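Local coordinates for carbon monoxide dehydrogenase (Thermococcus sp. AM4, PDB 6T7J), which catalyses the oxidation of carbon monoxide to carbon dioxide, probably handing the electrons to ferredoxin through its iron-sulfur clusters, at residues P168-P176 with A225-Y236; L437-V446 with I621-P631. All blocks are in the same frame, centred on the assembly; numbering follows the deposited sequence.

In the fold
The two contacts illustrate how packing chemistry follows place in a fold. Interaction 1 is buried in the helical part of the chain, where the short 3-10 turn before helix 177-186 lies on the long helix 212-242; methionine, leucine and tryptophan side chains make it. Interaction 2 is only partly buried and ties the C-terminal end of the chain, helix 610-627 and its tail, to the helix 431-439 and strand 444-448 of a parallel sheet; there an arginine grips backbone carbonyls. Their centres are about 28 Å apart and they do not touch, yet both border helix 525-538, through Trp228 on Leu529 in the first and Leu437 on Leu535 in the second.

Interaction 1 of 2, residues P168-P176 with A225-Y236; sequences PLRMLALAP and ADGWSGSMMATY
Met171 and Trp228 share a first torsion, CG anti to the carbonyl carbon (chi1 -70° and -78°), which turns their side chains to different partners, Met171 to the helix methionines and the indole to Ala175; between the two residues Met171 CB lies 3.3 Å from Trp228 O. Two further bends, at chi2 and chi3, bring Met171 CE 3.6 Å from Met232 CG and equally 3.6 Å from Met233 CG. Over one face of the Trp228 indole sits Ala175, whose CB is 3.8 Å from the centroid of the six-membered ring and 12° off its normal, a CH-pi contact. Leu172 CD2 packs on Trp228 CB at 3.6 Å. Leu174 divides its methyls, CD1 lying 3.7 Å from Met232 CG and CD2 3.6 Å from Tyr236 OH. Exchanging Trp228 for an alanine would probably open a gap under Ala175 and leave Ser570, now bonded to the indole NE1, without that partner. The helix widens into a pi-type turn at 226-230, which includes Trp228 and Ser229, two of the residues the loop packs on. Apolar fit joins the segments directly, whereas polar linkage is indirect: Glu160 of helix 146-162 accepts bonds from Ser229 OG and from the backbone N of Arg170 and Met171, and so binds both sides.

Interaction 2 of 2, residues L437-V446 with I621-P631; sequences LRDGTIKGIV and ILEKRKKLGWP
Trp630 is sandwiched: Arg438 of the opposing segment lays its aliphatic stem over one face, with Arg438 CG 3.4 Å from Trp630 CE2, and Leu628 CD1 lies over the other. Arg438 CA adds a CH-pi contact on the six-membered ring, while the guanidinium of Arg438 is turned almost perpendicular to the indole (88°). Trp630 in turn places CE3 3.6 Å above the guanidinium plane of Arg625, whose edges are given over to backbone carbonyls. Arg625 NH2 points nearly along the C=O axis of Leu437 O (165°); the separation of 2.5 Å is shorter than usual and its exact value is doubtful. NH1 of the same group donates to Lys443 O at 2.8 Å, approaching from above that carbonyl's plane, and NE reaches Pro631 O in the guanidinium plane at 3.2 Å. Gripped by these carbonyls, the guanidinium can hardly rotate, and the C-terminal end of helix 431-439, where Leu437 lies, would probably favour its positive charge. The tail that carries Trp630 is turned back by a Schellman motif at Gly629, which ends helix 610-627. On the other segment, strand 444-448 follows helix 431-439 and lies inside a parallel sheet of order 3-2-1-4-5-6, the Rossmann-like topology, so the contact lashes the last helix of the chain to the first strand of that sheet. Lys443 NZ bonds Gly440 O at 2.9 Å and also Leu632 O. Deeper down, Ile621 has CG2 anti to its backbone N, which sets that methyl 3.4 Å from Lys443 O, against Gly444, where any beta carbon would clash with it; the other branch ends with Ile621 CD1 3.7 Å from Val446 CG2.

Interaction 1 of 2, residues P168-P176 with A225-Y236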
loop_
_atom_site.group_PDB
_atom_site.type_symbol
_atom_site.label_atom_id
_atom_site.label_comp_id
_atom_site.label_asym_id
_atom_site.label_seq_id
_atom_site.Cartn_x
_atom_site.Cartn_y
_atom_site.Cartn_z
ATOM N N PRO A 168 -0.830 5.229 21.056
ATOM C CA PRO A 168 -1.177 6.167 19.985
ATOM C C PRO A 168 0.018 7.005 19.557
ATOM O O PRO A 168 1.007 7.151 20.279
ATOM C CB PRO A 168 -2.268 7.044 20.612
ATOM C CG PRO A 168 -2.736 6.291 21.822
ATOM C CD PRO A 168 -1.546 5.532 22.305
ATOM N N LEU A 169 -0.095 7.560 18.352
ATOM C CA LEU A 169 0.946 8.427 17.814
ATOM C C LEU A 169 1.201 9.602 18.750
ATOM O O LEU A 169 0.268 10.183 19.313
ATOM C CB LEU A 169 0.542 8.937 16.431
ATOM C CG LEU A 169 0.746 7.983 15.255
ATOM C CD1 LEU A 169 0.016 8.495 14.033
ATOM C CD2 LEU A 169 2.230 7.817 14.961
ATOM N N ARG A 170 2.479 9.951 18.914
ATOM C CA ARG A 170 2.838 11.034 19.824
ATOM C C ARG A 170 2.234 12.361 19.379
ATOM O O ARG A 170 1.733 13.131 20.208
ATOM C CB ARG A 170 4.358 11.149 19.930
ATOM C CG ARG A 170 5.041 9.874 20.393
ATOM C CD ARG A 170 4.864 9.660 21.887
ATOM N NE ARG A 170 5.379 10.785 22.659
ATOM C CZ ARG A 170 6.604 10.842 23.170
ATOM N NH1 ARG A 170 6.987 11.908 23.859
ATOM N NH2 ARG A 170 7.447 9.834 22.993
ATOM N N MET A 171 2.255 12.640 18.071
ATOM C CA MET A 171 1.766 13.921 17.570
ATOM C C MET A 171 0.293 14.153 17.892
ATOM O O MET A 171 -0.171 15.298 17.827
ATOM C CB MET A 171 1.993 14.017 16.061
ATOM C CG MET A 171 3.453 14.158 15.662
ATOM S SD MET A 171 4.170 15.735 16.158
ATOM C CE MET A 171 3.616 16.787 14.822
ATOM N N LEU A 172 -0.447 13.100 18.254
ATOM C CA LEU A 172 -1.829 13.264 18.692
ATOM C C LEU A 172 -1.951 14.170 19.911
ATOM O O LEU A 172 -3.064 14.605 20.227
ATOM C CB LEU A 172 -2.456 11.901 18.996
ATOM C CG LEU A 172 -2.722 10.993 17.794
ATOM C CD1 LEU A 172 -3.565 9.798 18.204
ATOM C CD2 LEU A 172 -3.393 11.765 16.672
ATOM N N ALA A 173 -0.842 14.468 20.594
ATOM C CA ALA A 173 -0.873 15.457 21.664
ATOM C C ALA A 173 -1.336 16.825 21.174
ATOM O O ALA A 173 -1.700 17.673 21.994
ATOM C CB ALA A 173 0.507 15.570 22.316
ATOM N N LEU A 174 -1.331 17.060 19.860
ATOM C CA LEU A 174 -1.846 18.309 19.313
ATOM C C LEU A 174 -3.358 18.298 19.121
ATOM O O LEU A 174 -3.938 19.356 18.863
ATOM C CB LEU A 174 -1.165 18.618 17.977
ATOM C CG LEU A 174 0.304 19.042 18.045
ATOM C CD1 LEU A 174 1.042 18.620 16.787
ATOM C CD2 LEU A 174 0.417 20.540 18.250
ATOM N N ALA A 175 -4.005 17.140 19.239
ATOM C CA ALA A 175 -5.445 17.034 19.043
ATOM C C ALA A 175 -6.180 17.200 20.372
ATOM O O ALA A 175 -5.696 16.736 21.409
ATOM C CB ALA A 175 -5.808 15.688 18.424
ATOM N N PRO A 176 -7.342 17.856 20.361
ATOM C CA PRO A 176 -8.081 18.070 21.612
ATOM C C PRO A 176 -8.522 16.757 22.244
ATOM O O PRO A 176 -8.705 15.745 21.563
ATOM C CB PRO A 176 -9.286 18.914 21.177
ATOM C CG PRO A 176 -9.398 18.702 19.699
ATOM C CD PRO A 176 -8.002 18.492 19.209
ATOM N N ALA A 225 -3.575 8.962 11.054
ATOM C CA ALA A 225 -2.116 8.897 11.046
ATOM C C ALA A 225 -1.519 9.897 10.063
ATOM O O ALA A 225 -0.437 10.441 10.307
ATOM C CB ALA A 225 -1.645 7.481 10.710
ATOM N N ASP A 226 -2.204 10.145 8.947
ATOM C CA ASP A 226 -1.737 11.163 8.008
ATOM C C ASP A 226 -1.897 12.565 8.589
ATOM O O ASP A 226 -0.914 13.287 8.792
ATOM C CB ASP A 226 -2.489 11.042 6.678
ATOM C CG ASP A 226 -2.052 12.086 5.646
ATOM O OD1 ASP A 226 -1.121 12.876 5.920
ATOM O OD2 ASP A 226 -2.644 12.114 4.545
ATOM N N GLY A 227 -3.140 12.968 8.863
ATOM C CA GLY A 227 -3.420 14.375 9.106
ATOM C C GLY A 227 -2.833 14.891 10.405
ATOM O O GLY A 227 -2.220 15.961 10.440
ATOM N N TRP A 228 -3.017 14.144 11.490
ATOM C CA TRP A 228 -2.605 14.590 12.813
ATOM C C TRP A 228 -1.180 14.176 13.171
ATOM O O TRP A 228 -0.773 14.341 14.325
ATOM C CB TRP A 228 -3.583 14.065 13.866
ATOM C CG TRP A 228 -4.857 14.851 13.920
ATOM C CD1 TRP A 228 -6.057 14.506 13.371
ATOM C CD2 TRP A 228 -5.053 16.122 14.551
ATOM N NE1 TRP A 228 -6.990 15.482 13.624
ATOM C CE2 TRP A 228 -6.399 16.486 14.346
ATOM C CE3 TRP A 228 -4.223 16.985 15.273
ATOM C CZ2 TRP A 228 -6.934 17.676 14.836
ATOM C CZ3 TRP A 228 -4.755 18.168 15.756
ATOM C CH2 TRP A 228 -6.097 18.502 15.537
ATOM N N SER A 229 -0.414 13.654 12.215
ATOM C CA SER A 229 0.955 13.245 12.502
ATOM C C SER A 229 1.873 13.511 11.317
ATOM O O SER A 229 2.698 14.429 11.363
ATOM C CB SER A 229 1.002 11.767 12.890
ATOM O OG SER A 229 2.329 11.355 13.161
ATOM N N GLY A 230 1.737 12.719 10.253
ATOM C CA GLY A 230 2.595 12.837 9.088
ATOM C C GLY A 230 2.555 14.198 8.424
ATOM O O GLY A 230 3.576 14.884 8.336
ATOM N N SER A 231 1.374 14.598 7.945
ATOM C CA SER A 231 1.223 15.937 7.385
ATOM C C SER A 231 1.515 17.004 8.434
ATOM O O SER A 231 2.099 18.053 8.125
ATOM C CB SER A 231 -0.186 16.110 6.818
ATOM O OG SER A 231 -0.237 15.749 5.449
ATOM N N MET A 232 1.118 16.747 9.684
ATOM C CA MET A 232 1.391 17.681 10.772
ATOM C C MET A 232 2.891 17.850 10.986
ATOM O O MET A 232 3.385 18.972 11.148
ATOM C CB MET A 232 0.714 17.197 12.054
ATOM C CG MET A 232 0.702 18.222 13.171
ATOM S SD MET A 232 -0.490 19.543 12.884
ATOM C CE MET A 232 -2.022 18.708 13.276
ATOM N N MET A 233 3.629 16.735 11.001
ATOM C CA MET A 233 5.082 16.811 11.117
ATOM C C MET A 233 5.686 17.553 9.937
ATOM O O MET A 233 6.594 18.374 10.111
ATOM C CB MET A 233 5.681 15.411 11.211
ATOM C CG MET A 233 5.642 14.785 12.593
ATOM S SD MET A 233 6.269 13.093 12.561
ATOM C CE MET A 233 6.915 13.023 10.900
ATOM N N ALA A 234 5.206 17.267 8.725
ATOM C CA ALA A 234 5.702 17.969 7.548
ATOM C C ALA A 234 5.559 19.477 7.716
ATOM O O ALA A 234 6.525 20.227 7.535
ATOM C CB ALA A 234 4.960 17.491 6.298
ATOM N N THR A 235 4.363 19.930 8.099
ATOM C CA THR A 235 4.122 21.365 8.246
ATOM C C THR A 235 4.982 21.963 9.354
ATOM O O THR A 235 5.641 22.995 9.160
ATOM C CB THR A 235 2.638 21.621 8.518
ATOM O OG1 THR A 235 1.866 21.256 7.367
ATOM C CG2 THR A 235 2.398 23.092 8.841
ATOM N N TYR A 236 4.987 21.327 10.531
ATOM C CA TYR A 236 5.716 21.879 11.669
ATOM C C TYR A 236 7.211 21.950 11.391
ATOM O O TYR A 236 7.861 22.954 11.708
ATOM C CB TYR A 236 5.441 21.048 12.922
ATOM C CG TYR A 236 4.470 21.691 13.890
ATOM C CD1 TYR A 236 4.925 22.485 14.935
ATOM C CD2 TYR A 236 3.098 21.498 13.762
ATOM C CE1 TYR A 236 4.042 23.074 15.824
ATOM C CE2 TYR A 236 2.207 22.083 14.648
ATOM C CZ TYR A 236 2.685 22.870 15.677
ATOM O OH TYR A 236 1.807 23.453 16.562
#

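Interaction 2 of 2, residues L437-V446 with I621-P631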
loop_
_atom_site.group_PDB
_atom_site.type_symbol
_atom_site.label_atom_id
_atom_site.label_comp_id
_atom_site.label_asym_id
_atom_site.label_seq_id
_atom_site.Cartn_x
_atom_site.Cartn_y
_atom_site.Cartn_z
ATOM N N LEU A 437 -17.965 35.102 15.522
ATOM C CA LEU A 437 -18.749 33.898 15.264
ATOM C C LEU A 437 -19.981 33.845 16.159
ATOM O O LEU A 437 -21.054 33.414 15.723
ATOM C CB LEU A 437 -17.888 32.652 15.468
ATOM C CG LEU A 437 -16.795 32.361 14.437
ATOM C CD1 LEU A 437 -15.833 31.312 14.968
ATOM C CD2 LEU A 437 -17.399 31.912 13.116
ATOM N N ARG A 438 -19.844 34.281 17.415
ATOM C CA ARG A 438 -20.972 34.244 18.343
ATOM C C ARG A 438 -22.035 35.273 17.971
ATOM O O ARG A 438 -23.234 35.015 18.121
ATOM C CB ARG A 438 -20.485 34.476 19.772
ATOM C CG ARG A 438 -20.204 33.202 20.544
ATOM C CD ARG A 438 -20.289 33.430 22.042
ATOM N NE ARG A 438 -19.220 34.305 22.512
ATOM C CZ ARG A 438 -18.056 33.873 22.986
ATOM N NH1 ARG A 438 -17.808 32.571 23.056
ATOM N NH2 ARG A 438 -17.140 34.743 23.389
ATOM N N ASP A 439 -21.614 36.446 17.489
ATOM C CA ASP A 439 -22.568 37.481 17.103
ATOM C C ASP A 439 -23.365 37.085 15.871
ATOM O O ASP A 439 -24.541 37.447 15.750
ATOM C CB ASP A 439 -21.841 38.797 16.824
ATOM C CG ASP A 439 -21.293 39.440 18.075
ATOM O OD1 ASP A 439 -21.585 38.939 19.181
ATOM O OD2 ASP A 439 -20.570 40.453 17.949
ATOM N N GLY A 440 -22.747 36.347 14.954
ATOM C CA GLY A 440 -23.263 36.190 13.615
ATOM C C GLY A 440 -22.571 37.055 12.590
ATOM O O GLY A 440 -22.914 36.977 11.404
ATOM N N THR A 441 -21.613 37.886 13.014
ATOM C CA THR A 441 -20.831 38.668 12.061
ATOM C C THR A 441 -20.124 37.759 11.067
ATOM O O THR A 441 -20.012 38.088 9.878
ATOM C CB THR A 441 -19.824 39.545 12.807
ATOM O OG1 THR A 441 -20.399 39.990 14.044
ATOM C CG2 THR A 441 -19.454 40.756 11.968
ATOM N N ILE A 442 -19.650 36.606 11.528
ATOM C CA ILE A 442 -19.144 35.547 10.666
ATOM C C ILE A 442 -19.975 34.301 10.945
ATOM O O ILE A 442 -20.040 33.838 12.091
ATOM C CB ILE A 442 -17.647 35.285 10.893
ATOM C CG1 ILE A 442 -16.827 36.497 10.443
ATOM C CG2 ILE A 442 -17.202 34.032 10.151
ATOM C CD1 ILE A 442 -15.331 36.292 10.516
ATOM N N LYS A 443 -20.628 33.777 9.906
ATOM C CA LYS A 443 -21.484 32.607 10.089
ATOM C C LYS A 443 -20.663 31.377 10.447
ATOM O O LYS A 443 -21.047 30.600 11.330
ATOM C CB LYS A 443 -22.306 32.353 8.825
ATOM C CG LYS A 443 -23.758 32.787 8.931
ATOM C CD LYS A 443 -23.867 34.226 9.410
ATOM C CE LYS A 443 -25.307 34.600 9.706
ATOM N NZ LYS A 443 -25.405 35.898 10.428
ATOM N N GLY A 444 -19.535 31.188 9.777
ATOM C CA GLY A 444 -18.676 30.062 10.065
ATOM C C GLY A 444 -17.397 30.153 9.267
ATOM O O GLY A 444 -17.109 31.169 8.634
ATOM N N ILE A 445 -16.626 29.071 9.315
ATOM C CA ILE A 445 -15.376 28.954 8.574
ATOM C C ILE A 445 -15.445 27.693 7.727
ATOM O O ILE A 445 -15.959 26.664 8.174
ATOM C CB ILE A 445 -14.153 28.912 9.513
ATOM C CG1 ILE A 445 -14.202 30.076 10.503
ATOM C CG2 ILE A 445 -12.858 28.938 8.713
ATOM C CD1 ILE A 445 -13.340 29.872 11.720
ATOM N N VAL A 446 -14.943 27.774 6.500
ATOM C CA VAL A 446 -14.906 26.619 5.612
ATOM C C VAL A 446 -13.517 26.504 5.005
ATOM O O VAL A 446 -12.991 27.474 4.447
ATOM C CB VAL A 446 -15.977 26.698 4.508
ATOM C CG1 VAL A 446 -15.766 25.583 3.492
ATOM C CG2 VAL A 446 -17.363 26.598 5.118
ATOM N N ILE A 621 -23.836 24.776 8.402
ATOM C CA ILE A 621 -23.280 25.770 9.317
ATOM C C ILE A 621 -24.385 26.397 10.161
ATOM O O ILE A 621 -24.226 26.590 11.372
ATOM C CB ILE A 621 -22.489 26.836 8.537
ATOM C CG1 ILE A 621 -21.197 26.235 7.978
ATOM C CG2 ILE A 621 -22.182 28.032 9.426
ATOM C CD1 ILE A 621 -20.432 27.173 7.072
ATOM N N LEU A 622 -25.519 26.724 9.537
ATOM C CA LEU A 622 -26.643 27.279 10.286
ATOM C C LEU A 622 -27.170 26.279 11.307
ATOM O O LEU A 622 -27.581 26.660 12.411
ATOM C CB LEU A 622 -27.755 27.707 9.328
ATOM C CG LEU A 622 -27.503 28.965 8.494
ATOM C CD1 LEU A 622 -28.788 29.420 7.818
ATOM C CD2 LEU A 622 -26.920 30.078 9.350
ATOM N N GLU A 623 -27.163 24.991 10.955
ATOM C CA GLU A 623 -27.559 23.949 11.896
ATOM C C GLU A 623 -26.630 23.925 13.105
ATOM O O GLU A 623 -27.083 23.855 14.256
ATOM C CB GLU A 623 -27.557 22.595 11.187
ATOM C CG GLU A 623 -28.510 21.569 11.761
ATOM C CD GLU A 623 -28.633 20.346 10.875
ATOM O OE1 GLU A 623 -28.038 19.299 11.214
ATOM O OE2 GLU A 623 -29.320 20.437 9.835
ATOM N N LYS A 624 -25.320 23.983 12.857
ATOM C CA LYS A 624 -24.358 23.998 13.956
ATOM C C LYS A 624 -24.486 25.264 14.796
ATOM O O LYS A 624 -24.223 25.236 16.003
ATOM C CB LYS A 624 -22.936 23.858 13.414
ATOM C CG LYS A 624 -22.681 22.556 12.671
ATOM C CD LYS A 624 -22.021 21.530 13.573
ATOM C CE LYS A 624 -22.409 20.111 13.180
ATOM N NZ LYS A 624 -22.157 19.840 11.741
ATOM N N ARG A 625 -24.876 26.379 14.176
ATOM C CA ARG A 625 -25.139 27.598 14.935
ATOM C C ARG A 625 -26.354 27.429 15.836
ATOM O O ARG A 625 -26.329 27.830 17.006
ATOM C CB ARG A 625 -25.350 28.778 13.987
ATOM C CG ARG A 625 -24.132 29.160 13.176
ATOM C CD ARG A 625 -24.330 30.508 12.513
ATOM N NE ARG A 625 -24.372 31.584 13.499
ATOM C CZ ARG A 625 -23.296 32.190 13.984
ATOM N NH1 ARG A 625 -22.088 31.828 13.572
ATOM N NH2 ARG A 625 -23.425 33.159 14.879
ATOM N N LYS A 626 -27.430 26.845 15.303
ATOM C CA LYS A 626 -28.629 26.622 16.104
ATOM C C LYS A 626 -28.347 25.682 17.269
ATOM O O LYS A 626 -28.856 25.883 18.377
ATOM C CB LYS A 626 -29.755 26.070 15.226
ATOM C CG LYS A 626 -30.272 27.056 14.187
ATOM C CD LYS A 626 -31.379 26.452 13.325
ATOM C CE LYS A 626 -30.827 25.447 12.323
ATOM N NZ LYS A 626 -31.608 25.414 11.051
ATOM N N LYS A 627 -27.527 24.651 17.044
ATOM C CA LYS A 627 -27.189 23.734 18.128
ATOM C C LYS A 627 -26.309 24.385 19.189
ATOM O O LYS A 627 -26.260 23.895 20.323
ATOM C CB LYS A 627 -26.502 22.488 17.569
ATOM C CG LYS A 627 -27.402 21.613 16.714
ATOM C CD LYS A 627 -26.721 20.300 16.358
ATOM C CE LYS A 627 -27.555 19.485 15.382
ATOM N NZ LYS A 627 -28.876 19.098 15.959
ATOM N N LEU A 628 -25.616 25.470 18.852
ATOM C CA LEU A 628 -24.755 26.177 19.791
ATOM C C LEU A 628 -25.487 27.261 20.572
ATOM O O LEU A 628 -24.854 27.964 21.368
ATOM C CB LEU A 628 -23.569 26.803 19.048
ATOM C CG LEU A 628 -22.388 25.894 18.709
ATOM C CD1 LEU A 628 -21.311 26.685 17.990
ATOM C CD2 LEU A 628 -21.831 25.237 19.961
ATOM N N GLY A 629 -26.794 27.415 20.369
ATOM C CA GLY A 629 -27.521 28.481 21.027
ATOM C C GLY A 629 -27.145 29.868 20.566
ATOM O O GLY A 629 -27.426 30.843 21.267
ATOM N N TRP A 630 -26.514 29.986 19.406
ATOM C CA TRP A 630 -26.079 31.265 18.874
ATOM C C TRP A 630 -27.151 31.864 17.978
ATOM O O TRP A 630 -28.031 31.153 17.479
ATOM C CB TRP A 630 -24.782 31.091 18.087
ATOM C CG TRP A 630 -23.598 30.750 18.933
ATOM C CD1 TRP A 630 -23.567 30.629 20.291
ATOM C CD2 TRP A 630 -22.267 30.482 18.476
ATOM N NE1 TRP A 630 -22.300 30.304 20.709
ATOM C CE2 TRP A 630 -21.483 30.206 19.612
ATOM C CE3 TRP A 630 -21.664 30.447 17.215
ATOM C CZ2 TRP A 630 -20.126 29.901 19.527
ATOM C CZ3 TRP A 630 -20.316 30.145 17.133
ATOM C CH2 TRP A 630 -19.562 29.876 18.282
ATOM N N PRO A 631 -27.113 33.187 17.752
ATOM C CA PRO A 631 -28.039 33.810 16.801
ATOM C C PRO A 631 -27.832 33.313 15.380
ATOM O O PRO A 631 -26.901 32.552 15.121
ATOM C CB PRO A 631 -27.704 35.304 16.908
ATOM C CG PRO A 631 -26.341 35.355 17.510
ATOM C CD PRO A 631 -26.285 34.189 18.442
#